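PDB 4WD2: aromatic-amino-acid transaminase TyrB, which probably catalyses the pyridoxal-phosphate-dependent transfer of amino groups between aromatic amino acids and 2-oxo acids. Local coordinates for residues G42-F45 against I51-M54; G228-A231 against V236-L239; E371-Y376 against A397-K402. All blocks are in the same frame, centred on the assembly; numbering follows the deposited sequence.

Contact 1. Residues G42-F45 against I51-M54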
ATOM      1  N   GLY A  42       4.828  -9.149 -19.192  1.00 16.22           N
ATOM      2  CA  GLY A  42       4.705 -10.342 -18.373  1.00 15.64           C
ATOM      3  C   GLY A  42       3.417 -10.426 -17.579  1.00 15.18           C
ATOM      4  O   GLY A  42       3.433 -10.405 -16.346  1.00 15.63           O
ATOM      5  N   ILE A  43       2.297 -10.505 -18.293  1.00 13.52           N
ATOM      6  CA  ILE A  43       0.984 -10.686 -17.683  1.00 13.74           C
ATOM      7  C   ILE A  43       0.188 -11.663 -18.549  1.00 13.23           C
ATOM      8  O   ILE A  43       0.580 -11.936 -19.675  1.00 13.81           O
ATOM      9  CB  ILE A  43       0.211  -9.355 -17.552  1.00 15.32           C
ATOM     10  CG1 ILE A  43      -0.077  -8.753 -18.922  1.00 14.21           C
ATOM     11  CG2 ILE A  43       0.973  -8.348 -16.692  1.00 17.55           C
ATOM     12  CD1 ILE A  43      -0.837  -7.441 -18.839  1.00 14.79           C
ATOM     13  N   TYR A  44      -0.922 -12.188 -18.033  1.00 12.20           N
ATOM     14  CA  TYR A  44      -1.722 -13.127 -18.818  1.00 12.12           C
ATOM     15  C   TYR A  44      -2.634 -12.420 -19.823  1.00 12.05           C
ATOM     16  O   TYR A  44      -3.364 -11.495 -19.473  1.00 10.95           O
ATOM     17  CB  TYR A  44      -2.569 -14.033 -17.914  1.00 11.39           C
ATOM     18  CG  TYR A  44      -3.392 -15.037 -18.706  1.00 12.97           C
ATOM     19  CD1 TYR A  44      -2.852 -16.255 -19.099  1.00 13.54           C
ATOM     20  CD2 TYR A  44      -4.702 -14.755 -19.077  1.00 12.81           C
ATOM     21  CE1 TYR A  44      -3.600 -17.169 -19.832  1.00 13.03           C
ATOM     22  CE2 TYR A  44      -5.454 -15.659 -19.816  1.00 11.84           C
ATOM     23  CZ  TYR A  44      -4.899 -16.857 -20.187  1.00 11.88           C
ATOM     24  OH  TYR A  44      -5.651 -17.745 -20.915  1.00 11.31           O
ATOM     25  N   PHE A  45      -2.572 -12.867 -21.075  1.00 12.94           N
ATOM     26  CA  PHE A  45      -3.526 -12.472 -22.108  1.00 13.11           C
ATOM     27  C   PHE A  45      -4.329 -13.708 -22.509  1.00 13.48           C
ATOM     28  O   PHE A  45      -3.832 -14.822 -22.401  1.00 12.39           O
ATOM     29  CB  PHE A  45      -2.813 -11.867 -23.320  1.00 12.69           C
ATOM     30  CG  PHE A  45      -1.960 -10.682 -22.984  1.00 12.20           C
ATOM     31  CD1 PHE A  45      -0.662 -10.849 -22.533  1.00 12.36           C
ATOM     32  CD2 PHE A  45      -2.461  -9.398 -23.104  1.00 13.48           C
ATOM     33  CE1 PHE A  45       0.126  -9.753 -22.213  1.00 13.86           C
ATOM     34  CE2 PHE A  45      -1.684  -8.293 -22.787  1.00 14.80           C
ATOM     35  CZ  PHE A  45      -0.389  -8.468 -22.340  1.00 14.79           C
ATOM     36  N   ILE A  51      -6.316  -8.687 -21.977  1.00 16.96           N
ATOM     37  CA  ILE A  51      -6.322  -8.917 -20.538  1.00 16.11           C
ATOM     38  C   ILE A  51      -7.754  -9.196 -20.107  1.00 15.54           C
ATOM     39  O   ILE A  51      -8.622  -8.328 -20.239  1.00 15.44           O
ATOM     40  CB  ILE A  51      -5.781  -7.714 -19.760  1.00 16.88           C
ATOM     41  CG1 ILE A  51      -4.414  -7.291 -20.304  1.00 18.38           C
ATOM     42  CG2 ILE A  51      -5.728  -8.026 -18.264  1.00 16.78           C
ATOM     43  CD1 ILE A  51      -3.957  -5.925 -19.812  1.00 20.30           C
ATOM     44  N   PRO A  52      -8.013 -10.409 -19.589  1.00 14.94           N
ATOM     45  CA  PRO A  52      -9.410 -10.753 -19.298  1.00 13.66           C
ATOM     46  C   PRO A  52      -9.943 -10.147 -18.006  1.00 12.64           C
ATOM     47  O   PRO A  52      -9.189  -9.795 -17.099  1.00 11.83           O
ATOM     48  CB  PRO A  52      -9.382 -12.283 -19.199  1.00 14.20           C
ATOM     49  CG  PRO A  52      -7.989 -12.601 -18.751  1.00 14.35           C
ATOM     50  CD  PRO A  52      -7.101 -11.550 -19.375  1.00 14.35           C
ATOM     51  N   VAL A  53     -11.261 -10.009 -17.957  1.00 13.13           N
ATOM     52  CA  VAL A  53     -11.985  -9.820 -16.708  1.00 13.64           C
ATOM     53  C   VAL A  53     -12.662 -11.148 -16.406  1.00 15.82           C
ATOM     54  O   VAL A  53     -13.576 -11.548 -17.130  1.00 17.45           O
ATOM     55  CB  VAL A  53     -13.037  -8.699 -16.804  1.00 11.92           C
ATOM     56  CG1 VAL A  53     -13.935  -8.714 -15.579  1.00 11.53           C
ATOM     57  CG2 VAL A  53     -12.364  -7.349 -16.957  1.00 12.01           C
ATOM     58  N   MET A  54     -12.207 -11.848 -15.368  1.00 10.69           N
ATOM     59  CA  MET A  54     -12.711 -13.190 -15.121  1.00 10.80           C
ATOM     60  C   MET A  54     -14.196 -13.146 -14.788  1.00 20.92           C
ATOM     61  O   MET A  54     -14.655 -12.233 -14.097  1.00 11.29           O
ATOM     62  CB  MET A  54     -11.923 -13.869 -13.999  1.00 10.52           C
ATOM     63  CG  MET A  54     -10.445 -14.045 -14.319  1.00 10.27           C
ATOM     64  SD  MET A  54      -9.523 -14.898 -13.023  1.00 12.18           S
ATOM     65  CE  MET A  54      -9.823 -16.615 -13.413  1.00 10.48           C
TER

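Contact 2. Residues G228-A231 against V236-L239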
ATOM      1  N   GLY A 228      -2.262 -26.500 -11.416  1.00 12.01           N
ATOM      2  CA  GLY A 228      -3.483 -26.365 -10.643  1.00 10.74           C
ATOM      3  C   GLY A 228      -3.186 -25.811  -9.263  1.00 10.26           C
ATOM      4  O   GLY A 228      -2.039 -25.808  -8.821  1.00 10.28           O
ATOM      5  N   LEU A 229      -4.223 -25.344  -8.579  1.00  8.75           N
ATOM      6  CA  LEU A 229      -4.053 -24.623  -7.317  1.00  8.52           C
ATOM      7  C   LEU A 229      -3.351 -25.439  -6.234  1.00  8.95           C
ATOM      8  O   LEU A 229      -2.498 -24.920  -5.518  1.00  9.11           O
ATOM      9  CB  LEU A 229      -5.415 -24.156  -6.806  1.00  8.61           C
ATOM     10  CG  LEU A 229      -6.089 -23.120  -7.706  1.00  6.20           C
ATOM     11  CD1 LEU A 229      -7.579 -23.027  -7.411  1.00  6.40           C
ATOM     12  CD2 LEU A 229      -5.420 -21.775  -7.526  1.00  9.21           C
ATOM     13  N   ASP A 230      -3.697 -26.716  -6.120  1.00  9.54           N
ATOM     14  CA  ASP A 230      -3.158 -27.544  -5.045  1.00 10.40           C
ATOM     15  C   ASP A 230      -1.704 -27.949  -5.276  1.00  9.32           C
ATOM     16  O   ASP A 230      -0.871 -27.803  -4.388  1.00  9.32           O
ATOM     17  CB  ASP A 230      -4.023 -28.787  -4.857  1.00 10.60           C
ATOM     18  CG  ASP A 230      -5.448 -28.446  -4.453  1.00 12.36           C
ATOM     19  OD1 ASP A 230      -5.663 -28.086  -3.270  1.00 12.12           O
ATOM     20  OD2 ASP A 230      -6.347 -28.545  -5.316  1.00 12.29           O
ATOM     21  N   ALA A 231      -1.401 -28.457  -6.467  1.00  9.70           N
ATOM     22  CA  ALA A 231      -0.040 -28.881  -6.783  1.00  9.02           C
ATOM     23  C   ALA A 231       0.924 -27.696  -6.779  1.00  9.16           C
ATOM     24  O   ALA A 231       2.083 -27.823  -6.378  1.00  8.35           O
ATOM     25  CB  ALA A 231      -0.004 -29.597  -8.137  1.00  9.85           C
ATOM     26  N   VAL A 236       4.865 -24.942  -0.248  1.00  8.51           N
ATOM     27  CA  VAL A 236       4.349 -24.250   0.921  1.00  8.96           C
ATOM     28  C   VAL A 236       3.710 -25.233   1.898  1.00  9.50           C
ATOM     29  O   VAL A 236       3.984 -25.200   3.098  1.00  9.47           O
ATOM     30  CB  VAL A 236       3.318 -23.169   0.511  1.00 12.25           C
ATOM     31  CG1 VAL A 236       2.613 -22.619   1.720  1.00 12.62           C
ATOM     32  CG2 VAL A 236       4.007 -22.042  -0.259  1.00 12.65           C
ATOM     33  N   ARG A 237       2.866 -26.116   1.373  1.00  6.15           N
ATOM     34  CA  ARG A 237       2.123 -27.053   2.206  1.00  6.79           C
ATOM     35  C   ARG A 237       3.049 -28.091   2.842  1.00  7.62           C
ATOM     36  O   ARG A 237       2.854 -28.472   3.996  1.00  6.73           O
ATOM     37  CB  ARG A 237       1.017 -27.729   1.385  1.00  6.32           C
ATOM     38  CG  ARG A 237      -0.005 -26.742   0.844  1.00  6.21           C
ATOM     39  CD  ARG A 237      -1.181 -27.408   0.105  1.00  9.71           C
ATOM     40  NE  ARG A 237      -2.060 -26.387  -0.464  1.00  8.81           N
ATOM     41  CZ  ARG A 237      -3.165 -26.629  -1.166  1.00  7.13           C
ATOM     42  NH1 ARG A 237      -3.558 -27.867  -1.397  1.00  8.90           N
ATOM     43  NH2 ARG A 237      -3.879 -25.622  -1.638  1.00  6.64           N
ATOM     44  N   GLU A 238       4.063 -28.539   2.100  1.00  8.28           N
ATOM     45  CA  GLU A 238       5.007 -29.520   2.638  1.00  8.49           C
ATOM     46  C   GLU A 238       5.946 -28.900   3.687  1.00  8.84           C
ATOM     47  O   GLU A 238       6.245 -29.532   4.700  1.00  9.12           O
ATOM     48  CB  GLU A 238       5.812 -30.170   1.505  1.00  9.96           C
ATOM     49  CG  GLU A 238       6.744 -31.295   1.948  1.00  9.35           C
ATOM     50  CD  GLU A 238       6.007 -32.520   2.488  1.00 11.27           C
ATOM     51  OE1 GLU A 238       4.763 -32.569   2.417  1.00 11.01           O
ATOM     52  OE2 GLU A 238       6.679 -33.448   2.987  1.00 11.80           O
ATOM     53  N   LEU A 239       6.394 -27.666   3.459  1.00  9.54           N
ATOM     54  CA  LEU A 239       7.165 -26.942   4.476  1.00  8.92           C
ATOM     55  C   LEU A 239       6.374 -26.818   5.779  1.00  9.21           C
ATOM     56  O   LEU A 239       6.894 -27.084   6.871  1.00  8.51           O
ATOM     57  CB  LEU A 239       7.559 -25.547   3.972  1.00  9.35           C
ATOM     58  CG  LEU A 239       8.827 -25.406   3.124  1.00  9.35           C
ATOM     59  CD1 LEU A 239       8.806 -24.115   2.323  1.00  7.75           C
ATOM     60  CD2 LEU A 239      10.081 -25.459   3.998  1.00 10.43           C
TER

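Contact 3. Residues E371-Y376 against A397-K402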
ATOM      1  N   GLU A 371      14.314  -7.028 -34.889  1.00 13.70           N
ATOM      2  CA  GLU A 371      14.561  -6.191 -36.053  1.00 21.00           C
ATOM      3  C   GLU A 371      14.172  -6.877 -37.354  1.00 15.31           C
ATOM      4  O   GLU A 371      13.584  -6.258 -38.239  1.00 16.26           O
ATOM      5  CB  GLU A 371      16.031  -5.770 -36.100  1.00 22.88           C
ATOM      6  CG  GLU A 371      16.487  -4.936 -34.900  1.00 24.65           C
ATOM      7  CD  GLU A 371      15.774  -3.591 -34.797  1.00 27.40           C
ATOM      8  OE1 GLU A 371      15.473  -2.976 -35.842  1.00 28.83           O
ATOM      9  OE2 GLU A 371      15.506  -3.149 -33.661  1.00 28.92           O
ATOM     10  N   VAL A 372      14.486  -8.160 -37.471  1.00 12.71           N
ATOM     11  CA  VAL A 372      14.193  -8.888 -38.706  1.00 12.91           C
ATOM     12  C   VAL A 372      12.783  -9.477 -38.706  1.00 12.46           C
ATOM     13  O   VAL A 372      12.074  -9.384 -39.700  1.00 12.68           O
ATOM     14  CB  VAL A 372      15.213 -10.022 -38.949  1.00 13.12           C
ATOM     15  CG1 VAL A 372      14.933 -10.723 -40.274  1.00 13.43           C
ATOM     16  CG2 VAL A 372      16.622  -9.463 -38.945  1.00 13.69           C
ATOM     17  N   HIS A 373      12.361 -10.061 -37.589  1.00 14.87           N
ATOM     18  CA  HIS A 373      11.123 -10.838 -37.593  1.00 14.10           C
ATOM     19  C   HIS A 373       9.973 -10.170 -36.842  1.00 14.04           C
ATOM     20  O   HIS A 373       8.888 -10.738 -36.738  1.00 14.25           O
ATOM     21  CB  HIS A 373      11.387 -12.230 -37.019  1.00 13.15           C
ATOM     22  CG  HIS A 373      12.459 -12.980 -37.747  1.00 13.79           C
ATOM     23  ND1 HIS A 373      12.221 -13.678 -38.910  1.00 11.99           N
ATOM     24  CD2 HIS A 373      13.780 -13.123 -37.485  1.00 12.85           C
ATOM     25  CE1 HIS A 373      13.347 -14.224 -39.332  1.00 14.42           C
ATOM     26  NE2 HIS A 373      14.308 -13.902 -38.484  1.00 13.75           N
ATOM     27  N   GLY A 374      10.205  -8.962 -36.336  1.00 13.42           N
ATOM     28  CA  GLY A 374       9.179  -8.218 -35.623  1.00 11.17           C
ATOM     29  C   GLY A 374       8.593  -8.907 -34.399  1.00 12.01           C
ATOM     30  O   GLY A 374       7.458  -8.637 -34.015  1.00 11.95           O
ATOM     31  N   VAL A 375       9.359  -9.807 -33.787  1.00 12.15           N
ATOM     32  CA  VAL A 375       8.912 -10.497 -32.581  1.00 11.56           C
ATOM     33  C   VAL A 375       9.721  -9.998 -31.385  1.00 12.26           C
ATOM     34  O   VAL A 375      10.955 -10.045 -31.396  1.00 12.66           O
ATOM     35  CB  VAL A 375       9.048 -12.030 -32.715  1.00 11.78           C
ATOM     36  CG1 VAL A 375       8.866 -12.719 -31.361  1.00 10.81           C
ATOM     37  CG2 VAL A 375       8.041 -12.567 -33.727  1.00 11.87           C
ATOM     38  N   TYR A 376       9.022  -9.515 -30.358  1.00 10.29           N
ATOM     39  CA  TYR A 376       9.673  -8.808 -29.259  1.00 11.77           C
ATOM     40  C   TYR A 376       9.711  -9.614 -27.951  1.00 12.16           C
ATOM     41  O   TYR A 376       8.667  -9.918 -27.367  1.00 11.45           O
ATOM     42  CB  TYR A 376       8.966  -7.467 -29.000  1.00 11.31           C
ATOM     43  CG  TYR A 376       9.114  -6.410 -30.083  1.00 12.46           C
ATOM     44  CD1 TYR A 376       8.626  -6.616 -31.374  1.00 12.52           C
ATOM     45  CD2 TYR A 376       9.702  -5.185 -29.801  1.00 13.27           C
ATOM     46  CE1 TYR A 376       8.750  -5.632 -32.361  1.00 12.99           C
ATOM     47  CE2 TYR A 376       9.827  -4.192 -30.776  1.00 12.83           C
ATOM     48  CZ  TYR A 376       9.348  -4.422 -32.052  1.00 14.03           C
ATOM     49  OH  TYR A 376       9.480  -3.441 -33.017  1.00 11.87           O
ATOM     50  N   ALA A 397       6.922 -19.163 -33.805  1.00 13.72           N
ATOM     51  CA  ALA A 397       7.693 -20.397 -33.963  1.00 14.14           C
ATOM     52  C   ALA A 397       8.556 -20.347 -35.227  1.00 15.05           C
ATOM     53  O   ALA A 397       9.688 -20.821 -35.240  1.00 14.95           O
ATOM     54  CB  ALA A 397       6.768 -21.593 -34.001  1.00 13.23           C
ATOM     55  N   ASP A 398       8.005 -19.767 -36.286  1.00 15.67           N
ATOM     56  CA  ASP A 398       8.730 -19.605 -37.543  1.00 18.50           C
ATOM     57  C   ASP A 398       9.932 -18.680 -37.351  1.00 16.65           C
ATOM     58  O   ASP A 398      11.048 -18.992 -37.760  1.00 15.98           O
ATOM     59  CB  ASP A 398       7.793 -19.053 -38.616  1.00 22.08           C
ATOM     60  CG  ASP A 398       8.396 -19.095 -40.000  1.00 26.62           C
ATOM     61  OD1 ASP A 398       8.684 -20.210 -40.489  1.00 28.03           O
ATOM     62  OD2 ASP A 398       8.558 -18.017 -40.610  1.00 27.80           O
ATOM     63  N   ALA A 399       9.682 -17.541 -36.716  1.00 15.89           N
ATOM     64  CA  ALA A 399      10.710 -16.550 -36.420  1.00 15.67           C
ATOM     65  C   ALA A 399      11.865 -17.137 -35.598  1.00 14.82           C
ATOM     66  O   ALA A 399      13.021 -17.083 -36.009  1.00 14.62           O
ATOM     67  CB  ALA A 399      10.084 -15.349 -35.687  1.00 14.05           C
ATOM     68  N   ILE A 400      11.543 -17.699 -34.437  1.00 14.98           N
ATOM     69  CA  ILE A 400      12.549 -18.265 -33.544  1.00 14.65           C
ATOM     70  C   ILE A 400      13.273 -19.450 -34.191  1.00 15.78           C
ATOM     71  O   ILE A 400      14.492 -19.593 -34.057  1.00 15.46           O
ATOM     72  CB  ILE A 400      11.915 -18.698 -32.203  1.00 14.17           C
ATOM     73  CG1 ILE A 400      11.420 -17.471 -31.437  1.00 13.85           C
ATOM     74  CG2 ILE A 400      12.904 -19.472 -31.344  1.00 14.03           C
ATOM     75  CD1 ILE A 400      10.819 -17.809 -30.096  1.00 13.63           C
ATOM     76  N   GLY A 401      12.523 -20.287 -34.906  1.00 16.61           N
ATOM     77  CA  GLY A 401      13.106 -21.399 -35.637  1.00 16.56           C
ATOM     78  C   GLY A 401      14.153 -20.946 -36.637  1.00 17.72           C
ATOM     79  O   GLY A 401      15.237 -21.518 -36.709  1.00 18.61           O
ATOM     80  N   LYS A 402      13.834 -19.908 -37.408  1.00 18.12           N
ATOM     81  CA  LYS A 402      14.781 -19.360 -38.380  1.00 17.30           C
ATOM     82  C   LYS A 402      16.009 -18.763 -37.698  1.00 16.55           C
ATOM     83  O   LYS A 402      17.131 -18.980 -38.145  1.00 16.04           O
ATOM     84  CB  LYS A 402      14.107 -18.300 -39.253  1.00 17.25           C
ATOM     85  CG  LYS A 402      13.146 -18.868 -40.279  1.00 17.17           C
ATOM     86  CD  LYS A 402      12.455 -17.761 -41.045  1.00 18.19           C
ATOM     87  CE  LYS A 402      11.452 -18.314 -42.039  1.00 19.75           C
ATOM     88  NZ  LYS A 402      10.523 -17.251 -42.521  1.00 21.87           N
TER

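Contact 1. Residues G42-F45 against I51-M54
Ile43 and Ile51 meet through the ends of their longer branches, and their first torsions set up the encounter: in Ile43, chi1 of 63° wedges CG1 between the two backbone arms, N and C, whereas in Ile51 chi1 of -52° swings CG1 to the side of N and opposite C. Both chains then run extended to CD1. The terminal methyls come tip to tip, Ile43 CD1 to Ile51 CD1 being 3.6 Å, while Ile43 CD1 also lies 3.9 Å from Ile51 CG1. That CG1 methylene is shared, since Phe45 CE2 also approaches Ile51 CG1 to 3.8 Å, the ring and the aliphatic branch running aslant to one another. The next pair is met differently. The pyrrolidine of Pro52 touches the ring of Tyr44 at its edge, Tyr44 CD2 to Pro52 CG being 3.9 Å; the two side chains cross at about a right angle. Pro52 CD rests in addition 3.7 Å from Tyr44 O. The far end of the tyrosine is anchored by a hydrogen bond from Arg325 NE to Tyr44 OH, and Tyr44 N bonds to Tyr259 OH. The second subunit adds its own cover, with Tyr73 of that subunit packing on Ile43 and Pro70 of it on Ile51, while a glycerol molecule lies beside Phe45. The contact thus illustrates how a loop with neither helix nor strand can be folded back on itself: no hydrogen bond joins its two limbs, so cohesion here is hydrophobic and dispersive. Specific direction comes from the polar partners around it, which anchor the far end of Tyr44 and tie Pro52 O to Ser257 OG.

Contact 2. Residues G228-A231 against V236-L239
Asp230, on the loosely hydrogen-bonded helical turn that follows Gly228, faces Arg237 of helix 234-241 with their CA atoms 9.0 Å apart, so the backbones stand well away from each other and side chains must bridge the interval. Arg237 supplies most of the reach. Its chain is extended from CG to NE, with chi1 at -62° placing CG beside the backbone N, and it lays one guanidinium face over Asp230 CA. There NH1 of Arg237 donates to OD1 of Asp230 at 2.8 Å, with a nearly straight N-H...O angle of 164°. OD1 receives it on the anti lone pair, away from the other carboxylate oxygen, and lies essentially in the guanidinium plane. The carboxylate and guanidinium planes are 73° apart, so this is a single-point salt bridge and not the two-pronged, coplanar kind; NH2 of Arg237 remains 3.5 Å from the same OD1. On one face of the guanidinium, Asp230 O stands 4.0 Å from the plane, toward its rim. NE and NH2 turn to another helix: Arg237 NE bonds to Val90 O, and NH2 makes a weak bond to Leu89 O. These carbonyls belong to the last turn of helix 80-91, whose negative dipole end would probably reinforce the attraction for the cation. Asp230 itself is exposed, so solvent should temper the strength of the ion pair. Behind the salt bridge, Val236 and Leu239 pack on Val218 of strand 215-220. Helix 234-241 thereby forms part of the beta-alpha-beta crossover from strand 215-220 to its parallel neighbour 246-251, within the mixed sheet typical of the large domain of fold type I aminotransferases.

Contact 3. Residues E371-Y376 against A397-K402
His373 lays its imidazole over the helical turn at Ala399, overlapping the alanine's CA and carbonyl with one ring face. With chi1 at -57°, CG stands beside the backbone N and the ring swings across the helix. The closest approach is at the base of the side chain, His373 CB to Ala399 CB at 3.6 Å. Ala399 O sits 4.2 Å from the ring plane, above its centre, and Val372 CG1 stands 3.7 Å off the opposite face, toward its rim. One turn on, the aliphatic part of Lys402 crosses aslant to the ring, its CD 4.0 Å from His373 CE1. The extended chain beyond CG brings CD to the imidazole, and the ammonium beyond it is held by Asp398: Lys402 NZ donates to Asp398 OD2 at 2.8 Å, on the syn side and 24° out of the carboxylate plane. His373 ND1 stays clear of both charged ends, whose opposing influences on its protonation would probably offset each other in part. Further along, Val375 CG2 reaches Ala399 CB at 4.0 Å, so one small methyl serves as the common seat for two residues, an example of alanine allowing close approach to a helix. Gly374, with positive phi, marks the turn between helix 363-371 and strand 375-376. That strand pairs in parallel with strand 37-38, while Leu369 of helix 363-371 touches Val375, Ala399 and Ile400, and Ile400 and Ala397 of helix 393-405 lean against Leu337 and Ile333 of the long helix 309-338.

How the contacts relate
Followed from the N terminus, the three contacts come in series, none nesting within or crossing another. Contact 1 closes a short excursion of five residues inside the loop between strand 37-38 and helix 55-65, beside the second subunit. Contact 2 fastens two successive short helices at the chain's surface, with four residues between its segments, most of them helical. Contact 3 spans a larger loop of twenty residues and joins strand 375-376 to helix 393-405. Helix 309-338 is touched by side chains from all three. The centres of contacts 2 and 3 lie 37 Å apart; that of contact 1 lies about 23 Å from contact 2 and about 24 Å from contact 3.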